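PDB 3D2Y: N-acetylmuramoyl-L-alanine amidase amiD from Escherichia coli, which cleaves the amide bond between N-acetylmuramoyl groups and L-amino acids in cell-wall glycopeptides, using one bound zinc ion per subunit. Local coordinates for residues V31-D39 against D160-W168; L48-L58 against W73-H84. One frame throughout, in Å; residues are numbered along the deposited sequence. Where two conformers were deposited one is given.

Interaction 1. Residues V31-D39 against D160-W168; sequences VLVIHYTAD and DDPGPLFPW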
# COMPACT_ATOMS: atom_id res chain seq x y z
N VAL A 31 8.48 3.04 0.40
CA VAL A 31 7.09 2.62 0.43
C VAL A 31 6.48 2.63 -0.98
O VAL A 31 6.77 3.53 -1.79
CB VAL A 31 6.25 3.47 1.47
CG1 VAL A 31 4.77 3.13 1.42
CG2 VAL A 31 6.80 3.27 2.94
N LEU A 32 5.74 1.57 -1.27
CA LEU A 32 4.95 1.49 -2.52
C LEU A 32 3.49 1.44 -2.19
O LEU A 32 3.02 0.47 -1.55
CB LEU A 32 5.33 0.24 -3.31
CG LEU A 32 4.69 0.03 -4.67
CD1 LEU A 32 4.94 1.28 -5.55
CD2 LEU A 32 5.15 -1.28 -5.39
N VAL A 33 2.76 2.48 -2.60
CA VAL A 33 1.34 2.62 -2.30
C VAL A 33 0.41 2.29 -3.52
O VAL A 33 0.55 2.88 -4.58
CB VAL A 33 0.98 4.05 -1.79
CG1 VAL A 33 -0.50 4.12 -1.44
CG2 VAL A 33 1.81 4.44 -0.56
N ILE A 34 -0.55 1.38 -3.32
CA ILE A 34 -1.50 1.01 -4.37
C ILE A 34 -2.83 1.76 -4.23
O ILE A 34 -3.40 1.81 -3.13
CB ILE A 34 -1.75 -0.53 -4.41
CG1 ILE A 34 -0.41 -1.28 -4.41
CG2 ILE A 34 -2.51 -0.92 -5.65
CD1 ILE A 34 0.49 -0.96 -5.65
N HIS A 35 -3.31 2.32 -5.33
CA HIS A 35 -4.57 3.08 -5.38
C HIS A 35 -5.48 2.53 -6.45
O HIS A 35 -4.97 1.90 -7.40
CB HIS A 35 -4.31 4.56 -5.79
CG HIS A 35 -3.39 5.31 -4.87
ND1 HIS A 35 -3.86 6.11 -3.85
CD2 HIS A 35 -2.04 5.43 -4.86
CE1 HIS A 35 -2.83 6.65 -3.22
NE2 HIS A 35 -1.71 6.24 -3.80
N TYR A 36 -6.78 2.81 -6.36
CA TYR A 36 -7.64 2.85 -7.57
C TYR A 36 -8.08 4.28 -7.90
O TYR A 36 -8.09 5.17 -7.02
CB TYR A 36 -8.86 1.87 -7.57
CG TYR A 36 -9.82 2.01 -6.40
CD1 TYR A 36 -10.43 3.24 -6.08
CD2 TYR A 36 -10.10 0.90 -5.58
CE1 TYR A 36 -11.27 3.35 -4.96
CE2 TYR A 36 -10.98 1.00 -4.48
CZ TYR A 36 -11.54 2.24 -4.17
OH TYR A 36 -12.39 2.38 -3.07
N THR A 37 -8.52 4.48 -9.13
CA THR A 37 -8.81 5.83 -9.64
C THR A 37 -10.24 6.25 -9.33
O THR A 37 -10.53 7.44 -9.22
CB THR A 37 -8.61 5.91 -11.18
OG1 THR A 37 -9.50 5.04 -11.91
CG2 THR A 37 -7.23 5.59 -11.57
N ALA A 38 -11.10 5.26 -9.19
CA ALA A 38 -12.56 5.47 -9.20
C ALA A 38 -13.06 6.31 -10.36
O ALA A 38 -13.92 7.16 -10.17
CB ALA A 38 -13.06 6.07 -7.84
N ASP A 39 -12.52 6.07 -11.57
CA ASP A 39 -12.86 6.86 -12.75
C ASP A 39 -12.18 6.22 -13.98
O ASP A 39 -11.27 5.38 -13.82
CB ASP A 39 -12.41 8.33 -12.56
CG ASP A 39 -13.26 9.35 -13.34
OD1 ASP A 39 -14.15 8.95 -14.13
OD2 ASP A 39 -13.00 10.57 -13.17
N ASP A 160 -10.50 3.94 1.24
CA ASP A 160 -10.70 2.49 1.17
C ASP A 160 -9.80 1.79 0.14
O ASP A 160 -9.68 0.55 0.14
CB ASP A 160 -12.16 2.22 0.76
CG ASP A 160 -13.13 2.39 1.92
OD1 ASP A 160 -12.66 2.54 3.06
OD2 ASP A 160 -14.36 2.40 1.70
N ASP A 161 -9.24 2.58 -0.78
CA ASP A 161 -8.54 2.02 -1.94
C ASP A 161 -7.24 1.30 -1.62
O ASP A 161 -6.54 1.70 -0.65
CB ASP A 161 -8.43 3.04 -3.09
CG ASP A 161 -7.55 4.24 -2.75
OD1 ASP A 161 -6.55 4.43 -3.48
OD2 ASP A 161 -7.84 4.97 -1.76
N PRO A 162 -6.91 0.22 -2.38
CA PRO A 162 -7.66 -0.35 -3.51
C PRO A 162 -8.76 -1.36 -3.19
O PRO A 162 -9.29 -1.98 -4.10
CB PRO A 162 -6.57 -1.07 -4.32
CG PRO A 162 -5.66 -1.57 -3.24
CD PRO A 162 -5.67 -0.54 -2.14
N GLY A 163 -9.08 -1.55 -1.90
CA GLY A 163 -10.28 -2.27 -1.53
C GLY A 163 -10.16 -3.77 -1.41
O GLY A 163 -9.12 -4.38 -1.74
N PRO A 164 -11.24 -4.41 -0.93
CA PRO A 164 -11.21 -5.83 -0.55
C PRO A 164 -11.17 -6.81 -1.75
O PRO A 164 -10.95 -8.01 -1.54
CB PRO A 164 -12.48 -5.97 0.28
CG PRO A 164 -13.45 -5.00 -0.44
CD PRO A 164 -12.54 -3.79 -0.69
N LEU A 165 -11.36 -6.31 -2.98
CA LEU A 165 -11.27 -7.17 -4.18
C LEU A 165 -9.85 -7.14 -4.79
O LEU A 165 -9.53 -7.91 -5.71
CB LEU A 165 -12.35 -6.81 -5.21
CG LEU A 165 -13.80 -7.16 -4.78
CD1 LEU A 165 -14.74 -6.93 -5.90
CD2 LEU A 165 -13.94 -8.62 -4.33
N PHE A 166 -9.01 -6.28 -4.25
CA PHE A 166 -7.60 -6.23 -4.67
C PHE A 166 -6.85 -7.51 -4.26
O PHE A 166 -6.86 -7.86 -3.08
CB PHE A 166 -6.85 -4.98 -4.16
CG PHE A 166 -5.50 -4.84 -4.80
CD1 PHE A 166 -4.35 -5.21 -4.11
CD2 PHE A 166 -5.40 -4.43 -6.13
CE1 PHE A 166 -3.07 -5.13 -4.77
CE2 PHE A 166 -4.18 -4.35 -6.77
CZ PHE A 166 -3.00 -4.69 -6.08
N PRO A 167 -6.20 -8.20 -5.23
CA PRO A 167 -5.62 -9.53 -4.95
C PRO A 167 -4.23 -9.55 -4.27
O PRO A 167 -3.24 -9.93 -4.89
CB PRO A 167 -5.61 -10.19 -6.35
CG PRO A 167 -5.39 -9.03 -7.31
CD PRO A 167 -6.02 -7.80 -6.65
N TRP A 168 -4.18 -9.13 -2.99
CA TRP A 168 -2.92 -9.05 -2.22
C TRP A 168 -2.19 -10.39 -2.10
O TRP A 168 -0.95 -10.44 -2.27
CB TRP A 168 -3.18 -8.48 -0.83
CG TRP A 168 -3.49 -7.01 -0.82
CD1 TRP A 168 -4.71 -6.43 -0.64
CD2 TRP A 168 -2.57 -5.92 -1.09
NE1 TRP A 168 -4.62 -5.04 -0.72
CE2 TRP A 168 -3.31 -4.70 -0.98
CE3 TRP A 168 -1.20 -5.86 -1.39
CZ2 TRP A 168 -2.73 -3.44 -1.16
CZ3 TRP A 168 -0.60 -4.59 -1.56
CH2 TRP A 168 -1.39 -3.39 -1.45
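Two of the protein ligands of the catalytic zinc, His35 near the end of strand 31-36 and Asp161 in the loop before helix 168-173, face each other in this buried contact. Asp161 OD1 is gripped lightly, by two weak hydrogen bonds: one from His35 ND1 at 3.2 Å, the other from the backbone N of Tyr36 at 3.3 Å. NE2 of His35 is hydrogen-bonded to His84, and OD2 of Asp161 pairs with His151, the third protein ligand. Asp161 CG sits between its backbone N and carbonyl carbon (chi1 66°), which turns the carboxylate to His35 while CB presses on the centre of one face of the Tyr36 ring, 3.3 Å from the centroid. Pro162 O comes to that ring's edge, 3.3 Å from Tyr36 CD2. In this amidase of the PGRP-related family, strand 31-36 is an inner strand of the mixed sheet, and the loop, with a cis peptide bond between Asp161 and Pro162, packs against it. Ile34 fills the apolar side: CG2 lies over a face of Phe166, 3.8 Å from CZ, and 4.0 Å from Pro162 CG. Its other branch, CG1, meets Trp168 CH2 at 3.8 Å, the two side chains running past each other in opposite directions.

Interaction 2. Residues L48-L58 against W73-H84; sequences LTDKQVSSHYL and WQLVPEQELAWH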
# COMPACT_ATOMS: atom_id res chain seq x y z
N LEU A 48 -4.99 13.36 -12.59
CA LEU A 48 -3.65 13.11 -12.07
C LEU A 48 -2.53 13.95 -12.68
O LEU A 48 -1.35 13.81 -12.28
CB LEU A 48 -3.32 11.63 -12.20
CG LEU A 48 -4.22 10.70 -11.39
CD1 LEU A 48 -4.13 9.24 -11.89
CD2 LEU A 48 -3.94 10.82 -9.87
N THR A 49 -2.87 14.78 -13.67
CA THR A 49 -1.91 15.73 -14.25
C THR A 49 -2.32 17.18 -13.94
O THR A 49 -1.70 18.14 -14.44
CB THR A 49 -1.66 15.51 -15.76
OG1 THR A 49 -2.89 15.63 -16.51
CG2 THR A 49 -1.08 14.10 -16.02
N ASP A 50 -3.33 17.33 -13.09
CA ASP A 50 -3.80 18.66 -12.70
C ASP A 50 -3.07 19.11 -11.44
O ASP A 50 -2.00 18.58 -11.08
CB ASP A 50 -5.33 18.71 -12.49
CG ASP A 50 -5.98 19.92 -13.20
OD1 ASP A 50 -5.84 20.02 -14.44
OD2 ASP A 50 -6.66 20.75 -12.53
N LYS A 51 -3.62 20.10 -10.76
CA LYS A 51 -2.82 20.75 -9.75
C LYS A 51 -3.17 20.37 -8.30
O LYS A 51 -2.62 20.94 -7.37
CB LYS A 51 -2.72 22.26 -10.02
CG LYS A 51 -3.98 22.91 -10.53
CD LYS A 51 -4.73 23.61 -9.40
CE LYS A 51 -5.69 24.65 -9.95
NZ LYS A 51 -5.43 25.96 -9.27
N GLN A 52 -4.04 19.37 -8.14
CA GLN A 52 -4.44 18.90 -6.80
C GLN A 52 -3.85 17.53 -6.44
O GLN A 52 -3.46 17.30 -5.30
CB GLN A 52 -5.97 18.90 -6.67
CG GLN A 52 -6.56 20.32 -6.68
CD GLN A 52 -8.07 20.34 -6.60
OE1 GLN A 52 -8.66 20.03 -5.55
NE2 GLN A 52 -8.72 20.73 -7.70
N VAL A 53 -3.79 16.61 -7.39
CA VAL A 53 -3.26 15.29 -7.09
C VAL A 53 -2.47 14.74 -8.27
O VAL A 53 -2.66 15.15 -9.40
CB VAL A 53 -4.38 14.32 -6.58
CG1 VAL A 53 -5.66 14.46 -7.39
CG2 VAL A 53 -3.90 12.88 -6.62
N SER A 54 -1.54 13.84 -7.99
CA SER A 54 -0.84 13.07 -9.01
C SER A 54 -0.41 11.69 -8.50
O SER A 54 -0.53 11.38 -7.31
CB SER A 54 0.39 13.83 -9.51
OG SER A 54 1.37 13.94 -8.46
N SER A 55 0.09 10.85 -9.40
CA SER A 55 0.74 9.60 -8.99
C SER A 55 1.90 9.37 -9.94
O SER A 55 1.95 9.97 -11.03
CB SER A 55 -0.23 8.42 -9.02
OG SER A 55 -0.74 8.24 -10.34
N HIS A 56 2.82 8.48 -9.56
CA HIS A 56 3.94 8.15 -10.45
C HIS A 56 3.54 7.31 -11.63
O HIS A 56 4.00 7.54 -12.74
CB HIS A 56 5.06 7.47 -9.70
CG HIS A 56 5.60 8.28 -8.58
ND1 HIS A 56 5.09 8.23 -7.29
CD2 HIS A 56 6.62 9.18 -8.55
CE1 HIS A 56 5.78 9.06 -6.52
NE2 HIS A 56 6.71 9.65 -7.26
N TYR A 57 2.63 6.35 -11.40
CA TYR A 57 2.15 5.49 -12.47
C TYR A 57 0.61 5.42 -12.52
O TYR A 57 -0.09 5.55 -11.50
CB TYR A 57 2.76 4.10 -12.34
CG TYR A 57 4.27 4.08 -12.33
CD1 TYR A 57 4.97 4.04 -13.54
CD2 TYR A 57 4.98 4.09 -11.14
CE1 TYR A 57 6.36 4.02 -13.55
CE2 TYR A 57 6.38 4.08 -11.13
CZ TYR A 57 7.05 4.04 -12.36
OH TYR A 57 8.40 4.01 -12.49
N LEU A 58 0.12 5.29 -13.73
CA LEU A 58 -1.29 5.04 -13.98
C LEU A 58 -1.44 3.80 -14.91
O LEU A 58 -0.96 3.82 -16.07
CB LEU A 58 -1.97 6.28 -14.60
CG LEU A 58 -3.45 6.19 -15.07
CD1 LEU A 58 -4.44 5.88 -13.91
CD2 LEU A 58 -3.84 7.50 -15.74
N TRP A 73 1.36 4.22 -17.93
CA TRP A 73 1.67 5.65 -18.03
C TRP A 73 2.48 6.08 -16.81
O TRP A 73 2.11 5.72 -15.70
CB TRP A 73 0.38 6.48 -18.17
CG TRP A 73 -0.02 6.68 -19.62
CD1 TRP A 73 0.10 7.82 -20.34
CD2 TRP A 73 -0.56 5.69 -20.51
NE1 TRP A 73 -0.37 7.64 -21.62
CE2 TRP A 73 -0.78 6.34 -21.75
CE3 TRP A 73 -0.91 4.34 -20.37
CZ2 TRP A 73 -1.30 5.67 -22.87
CZ3 TRP A 73 -1.43 3.66 -21.49
CH2 TRP A 73 -1.63 4.34 -22.73
N GLN A 74 3.62 6.74 -17.03
CA GLN A 74 4.40 7.33 -15.92
C GLN A 74 4.24 8.83 -15.98
O GLN A 74 4.48 9.46 -17.02
CB GLN A 74 5.87 6.85 -15.87
CG GLN A 74 6.70 7.56 -14.74
CD GLN A 74 8.13 7.12 -14.59
OE1 GLN A 74 8.76 7.39 -13.55
NE2 GLN A 74 8.66 6.48 -15.60
N LEU A 75 3.79 9.40 -14.87
CA LEU A 75 3.39 10.79 -14.83
C LEU A 75 4.38 11.66 -14.09
O LEU A 75 4.39 12.86 -14.26
CB LEU A 75 2.00 10.92 -14.17
CG LEU A 75 0.86 10.11 -14.78
CD1 LEU A 75 -0.39 10.31 -13.96
CD2 LEU A 75 0.57 10.52 -16.26
N VAL A 76 5.20 11.04 -13.23
CA VAL A 76 6.07 11.76 -12.30
C VAL A 76 7.34 10.95 -12.15
O VAL A 76 7.26 9.75 -11.91
CB VAL A 76 5.44 12.00 -10.88
CG1 VAL A 76 6.49 12.65 -9.88
CG2 VAL A 76 4.16 12.85 -10.95
N PRO A 77 8.53 11.60 -12.37
CA PRO A 77 9.82 10.90 -12.15
C PRO A 77 9.86 10.38 -10.71
O PRO A 77 9.39 11.07 -9.80
CB PRO A 77 10.87 11.99 -12.38
CG PRO A 77 10.19 13.01 -13.26
CD PRO A 77 8.74 13.00 -12.77
N GLU A 78 10.40 9.18 -10.53
CA GLU A 78 10.38 8.47 -9.24
C GLU A 78 11.20 9.25 -8.24
O GLU A 78 10.94 9.14 -7.05
CB GLU A 78 10.96 7.05 -9.36
CG GLU A 78 10.11 6.02 -10.13
CD GLU A 78 10.66 4.57 -10.05
OE1 GLU A 78 11.83 4.39 -9.64
OE2 GLU A 78 9.91 3.64 -10.40
N GLN A 79 12.18 10.02 -8.72
CA GLN A 79 13.06 10.83 -7.87
C GLN A 79 12.26 11.91 -7.16
O GLN A 79 12.69 12.43 -6.16
CB GLN A 79 14.13 11.52 -8.73
CG GLN A 79 13.61 12.79 -9.42
CD GLN A 79 14.29 13.15 -10.70
OE1 GLN A 79 13.65 13.59 -11.66
NE2 GLN A 79 15.61 12.99 -10.74
N GLU A 80 11.12 12.25 -7.73
CA GLU A 80 10.27 13.32 -7.23
C GLU A 80 9.07 12.73 -6.52
O GLU A 80 8.65 11.62 -6.83
CB GLU A 80 9.82 14.23 -8.37
CG GLU A 80 10.93 15.15 -8.89
CD GLU A 80 10.35 16.30 -9.64
OE1 GLU A 80 10.57 17.45 -9.19
OE2 GLU A 80 9.66 16.05 -10.65
N LEU A 81 8.53 13.45 -5.55
CA LEU A 81 7.26 13.04 -4.96
C LEU A 81 6.05 13.43 -5.80
O LEU A 81 6.03 14.47 -6.50
CB LEU A 81 7.12 13.56 -3.51
CG LEU A 81 7.00 15.05 -3.22
CD1 LEU A 81 5.56 15.46 -3.46
CD2 LEU A 81 7.39 15.31 -1.78
N ALA A 82 5.03 12.57 -5.73
CA ALA A 82 3.75 12.78 -6.37
C ALA A 82 2.76 13.05 -5.23
O ALA A 82 3.03 12.66 -4.10
CB ALA A 82 3.35 11.52 -7.17
N TRP A 83 1.66 13.75 -5.52
CA TRP A 83 0.59 14.09 -4.56
C TRP A 83 -0.52 13.02 -4.55
O TRP A 83 -1.64 13.25 -5.04
CB TRP A 83 0.04 15.49 -4.87
CG TRP A 83 0.87 16.63 -4.31
CD1 TRP A 83 2.08 16.55 -3.69
CD2 TRP A 83 0.53 18.03 -4.37
NE1 TRP A 83 2.51 17.81 -3.33
CE2 TRP A 83 1.57 18.74 -3.75
CE3 TRP A 83 -0.55 18.75 -4.91
CZ2 TRP A 83 1.55 20.15 -3.61
CZ3 TRP A 83 -0.59 20.12 -4.75
CH2 TRP A 83 0.46 20.82 -4.13
N HIS A 84 -0.17 11.82 -4.02
CA HIS A 84 -1.04 10.62 -4.01
C HIS A 84 -1.50 10.11 -2.62
O HIS A 84 -2.59 9.56 -2.48
CB HIS A 84 -0.41 9.46 -4.82
CG HIS A 84 0.80 8.86 -4.16
ND1 HIS A 84 0.73 7.75 -3.36
CD2 HIS A 84 2.09 9.27 -4.12
CE1 HIS A 84 1.93 7.48 -2.87
NE2 HIS A 84 2.78 8.39 -3.31
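The two segments run antiparallel at the edge of the sheet, where Leu58 and Trp73 form a hydrogen-bonded pair and Tyr57 and Gln74 the non-hydrogen-bonded one, flanked by the bond from Leu75 N to His56 O. Further along, Ser54 grips Trp83 twice: its N donates to Trp83 O, and its OG takes the N-H of Trp83 at 3.0 Å. The His56 ring reaches across with CG anti to its carbonyl carbon (chi1 -59°). From there NE2 donates to Glu80 O at 2.8 Å, nearly straight (164°) and in the plane of both ring and carbonyl, while Ala82 CB packs over one ring face, 3.7 Å from the centroid. ND1 is held by Gly102 N of strand 100-105. A leucine in place of His56 would probably leave Glu80 O and Gly102 N without these mates and let the 77-80 turn shift. Leu75 CD1 touches Leu48 CB at 3.7 Å. Tyr57 OH donates to Glu78 OE2 at 2.6 Å, on the anti side but well out of the plane of a carboxylate turned 84° from the ring; OE2 also pairs with Arg140, whose charge probably favours an ionised Glu78. Polar grips thus hold irregular stretches 53-56 and 75-84 together beyond the short strand pairing.

In the fold
Interaction 2 is nested inside the chain loop that interaction 1 closes, and both reach the same mixed sheet, their centres about 16 Å apart. They meet at the histidines: His35 NE2 of interaction 1 lies 2.9 Å from His84 ND1 of interaction 2, a probable hydrogen bond that puts His84 in the second shell of a zinc ligand. Val33 CB packs on His84 CE1 at 3.7 Å, and Thr37 CG2 on Leu58 CD1 at the same distance. The proton acceptor Glu104 lies near both, the nearest atoms of its side chain about 3 Å from the side chains of His35 and Ser55. The bound peptide touches both contacts, Thr37 O and the His84 backbone each bonding to it.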